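Local atomic coordinates of putative uronate isomerase (PDB entry 4NAR), a protein that probably acts as a racemase of the lactate racemase family, although its activity and natural substrate remain unproven. Residues Thr37-Val42 against Glu278-Trp283; Asn68-His73 against His97-Phe102; Ile132-Leu137 against Gly169-Glu174. All blocks are in the same frame, centred on the assembly; numbering follows the deposited sequence.

Contact 1: Thr37-Val42 against Glu278-Trp283; sequences TDYTRV and EYDEVW. With ACT (acetate ion), chain E; SO4 (sulfate ion), chain C; SO4 (sulfate ion), chain B.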
loop_
_atom_site.group_PDB
_atom_site.type_symbol
_atom_site.label_atom_id
_atom_site.label_comp_id
_atom_site.label_asym_id
_atom_site.label_seq_id
_atom_site.Cartn_x
_atom_site.Cartn_y
_atom_site.Cartn_z
ATOM N N THR A 37 6.810 1.323 -7.722
ATOM C CA THR A 37 5.443 0.951 -7.363
ATOM C C THR A 37 4.782 0.208 -8.528
ATOM O O THR A 37 5.315 0.190 -9.659
ATOM C CB THR A 37 4.601 2.210 -7.001
ATOM O OG1 THR A 37 4.523 3.089 -8.135
ATOM C CG2 THR A 37 5.228 2.971 -5.823
ATOM N N ASP A 38 3.621 -0.397 -8.272
ATOM C CA ASP A 38 2.980 -1.216 -9.307
ATOM C C ASP A 38 1.759 -0.508 -9.914
ATOM O O ASP A 38 1.504 0.664 -9.595
ATOM C CB ASP A 38 2.628 -2.618 -8.787
ATOM C CG ASP A 38 1.603 -2.586 -7.660
ATOM O OD1 ASP A 38 1.234 -1.457 -7.251
ATOM O OD2 ASP A 38 1.178 -3.677 -7.178
ATOM N N TYR A 39 1.021 -1.223 -10.776
ATOM C CA TYR A 39 -0.123 -0.657 -11.519
ATOM C C TYR A 39 -1.166 -0.099 -10.544
ATOM O O TYR A 39 -2.046 0.684 -10.921
ATOM C CB TYR A 39 -0.774 -1.733 -12.410
ATOM C CG TYR A 39 -1.563 -2.762 -11.609
ATOM C CD1 TYR A 39 -0.925 -3.854 -11.021
ATOM C CD2 TYR A 39 -2.942 -2.621 -11.409
ATOM C CE1 TYR A 39 -1.630 -4.776 -10.271
ATOM C CE2 TYR A 39 -3.656 -3.543 -10.656
ATOM C CZ TYR A 39 -2.996 -4.622 -10.093
ATOM O OH TYR A 39 -3.695 -5.547 -9.334
ATOM N N THR A 40 -1.047 -0.541 -9.293
ATOM C CA THR A 40 -1.964 -0.213 -8.211
ATOM C C THR A 40 -1.763 1.233 -7.732
ATOM O O THR A 40 -2.671 1.844 -7.147
ATOM C CB THR A 40 -1.776 -1.255 -7.057
ATOM O OG1 THR A 40 -2.886 -2.167 -7.034
ATOM C CG2 THR A 40 -1.541 -0.611 -5.691
ATOM N N ARG A 41 -0.578 1.782 -7.989
ATOM C CA ARG A 41 -0.268 3.158 -7.584
ATOM C C ARG A 41 -0.319 4.136 -8.750
ATOM O O ARG A 41 0.480 4.042 -9.692
ATOM C CB ARG A 41 1.114 3.233 -6.935
ATOM C CG ARG A 41 1.229 2.422 -5.657
ATOM C CD ARG A 41 0.623 3.182 -4.494
ATOM N NE ARG A 41 0.978 2.543 -3.233
ATOM C CZ ARG A 41 2.091 2.796 -2.543
ATOM N NH1 ARG A 41 2.974 3.698 -2.981
ATOM N NH2 ARG A 41 2.310 2.141 -1.402
ATOM N N VAL A 42 -1.260 5.072 -8.687
ATOM C CA VAL A 42 -1.309 6.151 -9.671
ATOM C C VAL A 42 -0.474 7.327 -9.148
ATOM O O VAL A 42 -0.861 8.010 -8.185
ATOM C CB VAL A 42 -2.772 6.569 -9.987
ATOM C CG1 VAL A 42 -2.834 7.476 -11.230
ATOM C CG2 VAL A 42 -3.628 5.318 -10.204
ATOM N N GLU A 278 -7.441 1.082 -11.421
ATOM C CA GLU A 278 -6.188 0.691 -10.769
ATOM C C GLU A 278 -6.402 -0.295 -9.607
ATOM O O GLU A 278 -5.516 -1.095 -9.288
ATOM C CB GLU A 278 -5.418 1.921 -10.272
ATOM C CG GLU A 278 -6.102 2.667 -9.130
ATOM C CD GLU A 278 -6.964 3.828 -9.620
ATOM O OE1 GLU A 278 -7.313 3.865 -10.832
ATOM O OE2 GLU A 278 -7.288 4.711 -8.787
ATOM N N TYR A 279 -7.564 -0.227 -8.966
ATOM C CA TYR A 279 -7.880 -1.183 -7.915
ATOM C C TYR A 279 -8.596 -2.396 -8.516
ATOM O O TYR A 279 -9.747 -2.333 -8.926
ATOM C CB TYR A 279 -8.671 -0.531 -6.786
ATOM C CG TYR A 279 -7.902 0.572 -6.080
ATOM C CD1 TYR A 279 -6.522 0.486 -5.896
ATOM C CD2 TYR A 279 -8.555 1.708 -5.600
ATOM C CE1 TYR A 279 -5.815 1.498 -5.248
ATOM C CE2 TYR A 279 -7.861 2.725 -4.947
ATOM C CZ TYR A 279 -6.489 2.616 -4.779
ATOM O OH TYR A 279 -5.792 3.618 -4.135
ATOM N N ASP A 280 -7.872 -3.505 -8.540
ATOM C CA ASP A 280 -8.167 -4.656 -9.381
ATOM C C ASP A 280 -9.136 -5.642 -8.718
ATOM O O ASP A 280 -9.743 -6.504 -9.371
ATOM C CB ASP A 280 -6.832 -5.376 -9.632
ATOM C CG ASP A 280 -6.579 -5.613 -11.081
ATOM O OD1 ASP A 280 -7.414 -5.151 -11.876
ATOM O OD2 ASP A 280 -5.559 -6.250 -11.437
ATOM N N GLU A 281 -9.240 -5.526 -7.404
ATOM C CA GLU A 281 -9.843 -6.572 -6.605
ATOM C C GLU A 281 -10.130 -5.958 -5.256
ATOM O O GLU A 281 -9.666 -4.841 -4.966
ATOM C CB GLU A 281 -8.854 -7.724 -6.445
ATOM C CG GLU A 281 -7.594 -7.303 -5.710
ATOM C CD GLU A 281 -6.355 -8.106 -6.101
ATOM O OE1 GLU A 281 -6.438 -8.945 -7.028
ATOM O OE2 GLU A 281 -5.285 -7.881 -5.480
ATOM N N VAL A 282 -10.890 -6.679 -4.434
ATOM C CA VAL A 282 -11.323 -6.150 -3.137
ATOM C C VAL A 282 -10.135 -5.777 -2.233
ATOM O O VAL A 282 -10.182 -4.771 -1.504
ATOM C CB VAL A 282 -12.276 -7.124 -2.427
ATOM C CG1 VAL A 282 -12.742 -6.543 -1.108
ATOM C CG2 VAL A 282 -13.483 -7.427 -3.337
ATOM N N TRP A 283 -9.066 -6.569 -2.321
ATOM C CA TRP A 283 -7.837 -6.316 -1.572
ATOM C C TRP A 283 -7.415 -4.853 -1.650
ATOM O O TRP A 283 -7.058 -4.267 -0.636
ATOM C CB TRP A 283 -6.694 -7.192 -2.087
ATOM C CG TRP A 283 -5.535 -7.337 -1.122
ATOM C CD1 TRP A 283 -4.305 -6.726 -1.195
ATOM C CD2 TRP A 283 -5.494 -8.174 0.042
ATOM N NE1 TRP A 283 -3.508 -7.137 -0.146
ATOM C CE2 TRP A 283 -4.214 -8.025 0.627
ATOM C CE3 TRP A 283 -6.415 -9.051 0.638
ATOM C CZ2 TRP A 283 -3.835 -8.716 1.797
ATOM C CZ3 TRP A 283 -6.040 -9.738 1.787
ATOM C CH2 TRP A 283 -4.764 -9.558 2.363
HETATM C C ACT E . 5.243 2.346 -1.409
HETATM O O ACT E . 4.677 2.480 -0.310
HETATM O OXT ACT E . 5.771 3.385 -1.844
HETATM C CH3 ACT E . 5.270 1.026 -2.133
HETATM S S SO4 C . -0.613 -0.117 -1.037
HETATM O O1 SO4 C . 0.494 0.692 -0.486
HETATM O O2 SO4 C . -0.111 -0.943 -2.151
HETATM O O3 SO4 C . -1.208 -1.011 -0.029
HETATM O O4 SO4 C . -1.632 0.816 -1.530
HETATM S S SO4 B . 0.115 -6.382 0.881
HETATM O O1 SO4 B . 0.866 -5.839 2.026
HETATM O O2 SO4 B . 0.963 -6.327 -0.321
HETATM O O3 SO4 B . -0.282 -7.766 1.177
HETATM O O4 SO4 B . -1.101 -5.571 0.662
HETATM O O HOH W 1 -3.247 -7.526 -7.711
HETATM O O HOH W 2 -3.277 4.625 -6.125
#
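E278 meets V42 and Y39: its side chain crosses that of V42 at about a right angle, with V42 CG2 3.7 Å from E278 CD. E278 CG sits between backbone N and carbonyl carbon (chi1 67°) and the chain then bends, which lays the CB and CG methylenes against V42; the carboxylate goes on to a salt bridge with K417. E278 O comes within 3.4 Å of Y39 CE2. Y279 brings CE1 to 3.7 Å from T40 O, and a water held by T40 O and V42 N lies near its hydroxyl. At D280 the carboxylate reaches the phenol end of Y39, OD2 2.9 Å from Y39 OH, the two planes 59° apart; R74 and R313 pair with the same OD2. E281, the N-cap residue of helix 282-285, accepts from a second water through OE2, 3.0 Å away, and this water also bonds Y39 OH. W283 NE1 donates to a sulfate, whereas R41 grips another sulfate and an acetate. The phenol end of Y39 thus lies among acids, arginines and water, R74 adding a cation-pi contact to its ring; the sulfates and acetate, probably from the crystallisation liquor, are consistent with a cleft suited to negatively charged ligands.

Contact 2: Asn68-His73 against His97-Phe102; sequences NASGTH and HNHEFF. With SO4 (sulfate ion), chain B.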
loop_
_atom_site.group_PDB
_atom_site.type_symbol
_atom_site.label_atom_id
_atom_site.label_comp_id
_atom_site.label_asym_id
_atom_site.label_seq_id
_atom_site.Cartn_x
_atom_site.Cartn_y
_atom_site.Cartn_z
ATOM N N ASN A 68 9.475 -4.596 -9.659
ATOM C CA ASN A 68 8.141 -4.217 -9.274
ATOM C C ASN A 68 7.918 -4.534 -7.799
ATOM O O ASN A 68 7.862 -5.709 -7.419
ATOM C CB ASN A 68 7.128 -4.994 -10.120
ATOM C CG ASN A 68 5.696 -4.626 -9.785
ATOM O OD1 ASN A 68 5.291 -3.466 -9.940
ATOM N ND2 ASN A 68 4.920 -5.609 -9.314
ATOM N N ALA A 69 7.781 -3.494 -6.976
ATOM C CA ALA A 69 7.475 -3.691 -5.558
ATOM C C ALA A 69 6.009 -4.112 -5.396
ATOM O O ALA A 69 5.152 -3.293 -5.019
ATOM C CB ALA A 69 7.762 -2.422 -4.753
ATOM N N SER A 70 5.732 -5.385 -5.665
ATOM C CA SER A 70 4.349 -5.875 -5.737
ATOM C C SER A 70 3.625 -6.059 -4.389
ATOM O O SER A 70 2.386 -5.959 -4.312
ATOM C CB SER A 70 4.322 -7.218 -6.471
ATOM O OG SER A 70 4.828 -8.252 -5.627
ATOM N N GLY A 71 4.375 -6.345 -3.333
ATOM C CA GLY A 71 3.755 -6.911 -2.142
ATOM C C GLY A 71 3.085 -8.232 -2.526
ATOM O O GLY A 71 3.664 -9.026 -3.280
ATOM N N THR A 72 1.865 -8.475 -2.044
ATOM C CA THR A 72 1.139 -9.692 -2.446
ATOM C C THR A 72 0.396 -9.559 -3.784
ATOM O O THR A 72 -0.222 -10.528 -4.243
ATOM C CB THR A 72 0.102 -10.145 -1.385
ATOM O OG1 THR A 72 -0.817 -9.080 -1.134
ATOM C CG2 THR A 72 0.780 -10.550 -0.077
ATOM N N HIS A 73 0.446 -8.370 -4.394
ATOM C CA HIS A 73 -0.303 -8.101 -5.631
ATOM C C HIS A 73 0.172 -8.919 -6.830
ATOM O O HIS A 73 1.298 -9.430 -6.839
ATOM C CB HIS A 73 -0.229 -6.623 -6.017
ATOM C CG HIS A 73 -0.702 -5.690 -4.953
ATOM N ND1 HIS A 73 -0.529 -4.323 -5.043
ATOM C CD2 HIS A 73 -1.324 -5.919 -3.774
ATOM C CE1 HIS A 73 -1.037 -3.750 -3.964
ATOM N NE2 HIS A 73 -1.523 -4.695 -3.177
ATOM N N HIS A 97 11.668 -6.702 -13.983
ATOM C CA HIS A 97 11.490 -7.892 -13.155
ATOM C C HIS A 97 10.218 -7.756 -12.317
ATOM O O HIS A 97 9.933 -6.697 -11.740
ATOM C CB HIS A 97 12.692 -8.143 -12.217
ATOM C CG HIS A 97 14.023 -8.210 -12.918
ATOM N ND1 HIS A 97 14.534 -9.380 -13.424
ATOM C CD2 HIS A 97 14.940 -7.243 -13.174
ATOM C CE1 HIS A 97 15.722 -9.139 -13.975
ATOM N NE2 HIS A 97 15.986 -7.858 -13.837
ATOM N N ASN A 98 9.447 -8.832 -12.259
ATOM C CA ASN A 98 8.424 -8.922 -11.235
ATOM C C ASN A 98 9.055 -9.432 -9.933
ATOM O O ASN A 98 10.100 -10.117 -9.947
ATOM C CB ASN A 98 7.274 -9.843 -11.665
ATOM C CG ASN A 98 6.244 -9.130 -12.524
ATOM O OD1 ASN A 98 5.415 -8.362 -12.023
ATOM N ND2 ASN A 98 6.290 -9.381 -13.830
ATOM N N HIS A 99 8.432 -9.074 -8.813
ATOM C CA HIS A 99 8.799 -9.640 -7.515
ATOM C C HIS A 99 8.130 -11.021 -7.424
ATOM O O HIS A 99 7.140 -11.265 -8.110
ATOM C CB HIS A 99 8.344 -8.705 -6.378
ATOM C CG HIS A 99 8.643 -9.235 -5.007
ATOM N ND1 HIS A 99 9.817 -9.864 -4.686
ATOM C CD2 HIS A 99 7.894 -9.205 -3.865
ATOM C CE1 HIS A 99 9.791 -10.221 -3.403
ATOM N NE2 HIS A 99 8.640 -9.824 -2.895
ATOM N N GLU A 100 8.686 -11.925 -6.612
ATOM C CA GLU A 100 8.108 -13.261 -6.406
ATOM C C GLU A 100 7.903 -13.512 -4.912
ATOM O O GLU A 100 8.615 -14.304 -4.285
ATOM C CB GLU A 100 9.011 -14.341 -6.996
ATOM C CG GLU A 100 9.356 -14.126 -8.451
ATOM C CD GLU A 100 10.598 -14.895 -8.854
ATOM O OE1 GLU A 100 10.449 -16.111 -9.166
ATOM O OE2 GLU A 100 11.711 -14.290 -8.847
ATOM N N PHE A 101 6.912 -12.812 -4.369
ATOM C CA PHE A 101 6.632 -12.732 -2.939
ATOM C C PHE A 101 6.544 -14.127 -2.314
ATOM O O PHE A 101 7.002 -14.361 -1.182
ATOM C CB PHE A 101 5.293 -11.991 -2.774
ATOM C CG PHE A 101 4.950 -11.634 -1.360
ATOM C CD1 PHE A 101 4.342 -12.558 -0.523
ATOM C CD2 PHE A 101 5.206 -10.363 -0.873
ATOM C CE1 PHE A 101 4.010 -12.231 0.794
ATOM C CE2 PHE A 101 4.871 -10.022 0.428
ATOM C CZ PHE A 101 4.275 -10.965 1.268
ATOM N N PHE A 102 5.939 -15.048 -3.064
ATOM C CA PHE A 102 5.607 -16.360 -2.515
ATOM C C PHE A 102 6.628 -17.412 -2.906
ATOM O O PHE A 102 6.400 -18.590 -2.673
ATOM C CB PHE A 102 4.230 -16.810 -3.014
ATOM C CG PHE A 102 3.106 -15.880 -2.632
ATOM C CD1 PHE A 102 2.465 -16.000 -1.399
ATOM C CD2 PHE A 102 2.680 -14.890 -3.519
ATOM C CE1 PHE A 102 1.411 -15.128 -1.049
ATOM C CE2 PHE A 102 1.636 -14.011 -3.180
ATOM C CZ PHE A 102 1.002 -14.128 -1.943
HETATM S S SO4 B . 0.115 -6.382 0.881
HETATM O O1 SO4 B . 0.866 -5.839 2.026
HETATM O O2 SO4 B . 0.963 -6.327 -0.321
HETATM O O3 SO4 B . -0.282 -7.766 1.177
HETATM O O4 SO4 B . -1.101 -5.571 0.662
HETATM O O HOH W 3 5.633 -8.438 -9.297
HETATM O O HOH W 4 4.764 -11.220 -5.996
#
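N68 N donates to H97 O in a nearly straight bond of 3.0 Å, joining the ends of two adjacent parallel strands, after which both chains leave the sheet running in nearly the same direction, 15° apart. On the first chain A69 centres an inverse gamma turn and S70-H73 forms a type II' turn, with G71 at positive phi; a side chain there would collide with a bound sulfate, probably from the crystallisation liquor. Beyond the strand ends water takes over: one molecule accepts from N68 ND2 and H99 N and donates to N98 OD1, while another donates to S70 OG and accepts from F101 N. The N68 and N98 side chains lie alongside each other, their amide planes steeply turned, and N98 OD1 also accepts from M76 N. H99 CB packs 3.2 Å from N68 O, and S70 OG stands at the edge of the imidazole, 3.7 Å from H99 CD2. With CG anti to the backbone N (chi1 178°), the H99 ring reaches beyond this pair to A171 O and N135. F101 lies beside T72, whose CG2 sits over the ring face in a CH-pi contact, 3.9 Å from the ring centroid and 19° off its normal. F102 CZ also approaches this methyl, at 4.0 Å. Replacing F101 by an alanine would probably leave the T72 methyl without its aromatic floor and open a gap beside G71 and T173. T72 holds the sulfate twice, through N (2.9 Å to O2) and OG1 (2.7 Å to O3). The turn therefore offers an anion a backbone N-H and a hydroxyl, and F101 packs against the methyl of the same threonine, consistent with a second-shell part in placing this anion-binding group.

Contact 3: Ile132-Leu137 against Gly169-Glu174; sequences IKVNRL and GIASTE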
loop_
_atom_site.group_PDB
_atom_site.type_symbol
_atom_site.label_atom_id
_atom_site.label_comp_id
_atom_site.label_asym_id
_atom_site.label_seq_id
_atom_site.Cartn_x
_atom_site.Cartn_y
_atom_site.Cartn_z
ATOM N N ILE A 132 13.470 -12.336 8.212
ATOM C CA ILE A 132 13.308 -11.279 7.217
ATOM C C ILE A 132 13.897 -11.729 5.885
ATOM O O ILE A 132 15.112 -11.927 5.768
ATOM C CB ILE A 132 14.002 -9.968 7.666
ATOM C CG1 ILE A 132 13.371 -9.467 8.965
ATOM C CG2 ILE A 132 13.897 -8.891 6.603
ATOM C CD1 ILE A 132 14.328 -9.488 10.127
ATOM N N LYS A 133 13.034 -11.873 4.884
ATOM C CA LYS A 133 13.461 -12.330 3.565
ATOM C C LYS A 133 12.972 -11.382 2.474
ATOM O O LYS A 133 11.760 -11.107 2.367
ATOM C CB LYS A 133 12.934 -13.741 3.297
ATOM C CG LYS A 133 13.327 -14.758 4.351
ATOM C CD LYS A 133 12.732 -16.110 4.022
ATOM C CE LYS A 133 12.777 -17.041 5.227
ATOM N NZ LYS A 133 11.565 -17.914 5.248
ATOM N N VAL A 134 13.910 -10.888 1.664
ATOM C CA VAL A 134 13.574 -9.941 0.614
ATOM C C VAL A 134 14.181 -10.373 -0.722
ATOM O O VAL A 134 15.083 -11.240 -0.747
ATOM C CB VAL A 134 14.036 -8.520 0.991
ATOM C CG1 VAL A 134 13.215 -8.015 2.171
ATOM C CG2 VAL A 134 15.526 -8.520 1.329
ATOM N N ASN A 135 13.672 -9.788 -1.814
ATOM C CA ASN A 135 14.096 -10.176 -3.157
ATOM C C ASN A 135 15.610 -10.171 -3.223
ATOM O O ASN A 135 16.245 -9.199 -2.768
ATOM C CB ASN A 135 13.564 -9.218 -4.226
ATOM C CG ASN A 135 13.606 -9.837 -5.614
ATOM O OD1 ASN A 135 14.680 -10.074 -6.162
ATOM N ND2 ASN A 135 12.432 -10.140 -6.172
ATOM N N ARG A 136 16.193 -11.242 -3.763
ATOM C CA ARG A 136 17.650 -11.381 -3.719
ATOM C C ARG A 136 18.346 -10.371 -4.637
ATOM O O ARG A 136 19.553 -10.126 -4.495
ATOM C CB ARG A 136 18.087 -12.816 -4.017
ATOM C CG ARG A 136 17.453 -13.392 -5.262
ATOM C CD ARG A 136 18.033 -14.763 -5.564
ATOM N NE ARG A 136 18.461 -14.834 -6.962
ATOM C CZ ARG A 136 19.730 -14.873 -7.363
ATOM N NH1 ARG A 136 20.719 -14.876 -6.474
ATOM N NH2 ARG A 136 20.008 -14.928 -8.661
ATOM N N LEU A 137 17.579 -9.756 -5.540
ATOM C CA LEU A 137 18.116 -8.689 -6.393
ATOM C C LEU A 137 18.783 -7.558 -5.617
ATOM O O LEU A 137 19.789 -7.010 -6.073
ATOM C CB LEU A 137 17.054 -8.111 -7.328
ATOM C CG LEU A 137 16.893 -8.765 -8.705
ATOM C CD1 LEU A 137 15.605 -8.250 -9.341
ATOM C CD2 LEU A 137 18.089 -8.457 -9.612
ATOM N N GLY A 169 6.783 -4.256 0.039
ATOM C CA GLY A 169 7.031 -4.174 -1.395
ATOM C C GLY A 169 7.767 -5.325 -2.072
ATOM O O GLY A 169 7.302 -5.867 -3.094
ATOM N N ILE A 170 8.917 -5.701 -1.520
ATOM C CA ILE A 170 9.727 -6.747 -2.124
ATOM C C ILE A 170 10.156 -7.758 -1.065
ATOM O O ILE A 170 11.271 -8.306 -1.094
ATOM C CB ILE A 170 10.965 -6.147 -2.808
ATOM C CG1 ILE A 170 11.768 -5.337 -1.779
ATOM C CG2 ILE A 170 10.551 -5.288 -4.020
ATOM C CD1 ILE A 170 12.996 -4.694 -2.320
ATOM N N ALA A 171 9.250 -8.002 -0.133
ATOM C CA ALA A 171 9.539 -8.874 0.996
ATOM C C ALA A 171 8.775 -10.197 0.841
ATOM O O ALA A 171 8.556 -10.702 -0.288
ATOM C CB ALA A 171 9.177 -8.174 2.306
ATOM N N SER A 172 8.349 -10.748 1.972
ATOM C CA SER A 172 7.621 -11.995 1.949
ATOM C C SER A 172 6.758 -12.180 3.186
ATOM O O SER A 172 6.662 -11.295 4.051
ATOM C CB SER A 172 8.581 -13.177 1.762
ATOM O OG SER A 172 9.684 -13.098 2.653
ATOM N N THR A 173 6.185 -13.373 3.266
ATOM C CA THR A 173 5.053 -13.680 4.117
ATOM C C THR A 173 5.211 -13.393 5.605
ATOM O O THR A 173 4.345 -12.754 6.205
ATOM C CB THR A 173 4.668 -15.151 3.929
ATOM O OG1 THR A 173 4.210 -15.315 2.586
ATOM C CG2 THR A 173 3.559 -15.549 4.882
ATOM N N GLU A 174 6.295 -13.879 6.200
ATOM C CA GLU A 174 6.399 -13.864 7.655
ATOM C C GLU A 174 6.400 -12.449 8.205
ATOM O O GLU A 174 5.566 -12.120 9.061
ATOM C CB GLU A 174 7.623 -14.630 8.162
ATOM C CG GLU A 174 7.740 -16.048 7.647
ATOM C CD GLU A 174 8.562 -16.115 6.358
ATOM O OE1 GLU A 174 8.428 -15.193 5.492
ATOM O OE2 GLU A 174 9.349 -17.088 6.221
#
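K133 and E174 are brought together by bends at different points: the lysine runs extended from CB to CE and bends at its last torsion (chi4 145°), whereas the glutamate folds early (chi2 91°). K133 NZ meets E174 OE2 on the syn side at 2.6 Å, a little out of the carboxylate plane, in a salt bridge. S172 OG donates to K133 O at 2.9 Å, tilted 34° from the carbonyl plane. That hydroxyl is thereby committed to the strand, and it makes no capping bond although S172 is the N-cap of helix 173-186. Further along, N135 N donates to I170 O at 2.9 Å. Two CA-H...O contacts fill in between, from A171 CA to K133 O and from V134 CA to I170 O, while V134 CG1 and A171 CB pack at 4.0 Å. N135 OD1 takes L137 N in its carbonyl plane, an Asx turn at the end of the strand; N135 ND2 bonds H99. Strand 130-135 thus has the segment leading into helix 173-186 beside it, strand 107-113 as its antiparallel partner, and helix 198-213 packed on I132 and V134.

From the N terminus, contact 1 opens in the loop after strand 31-36 of the seven-stranded mixed sheet and closes just before helix 282-285, in the loop that follows strand 268-274 of the five-stranded parallel sheet; contacts 2 and 3 both nest inside it. Contact 2 joins the loops following strands 63-68 and 94-97 and closes before contact 3 opens, so these two lie in series. Contact 3 joins strand 130-135 to the start of helix 173-186. H99 NE2 to A171 O and G71 N to G169 O, both probable hydrogen bonds, link contacts 2 and 3. D38 OD2 with H73 ND1 similarly joins contacts 1 and 2, which share a sulfate. Contacts 1 and 3 do not touch.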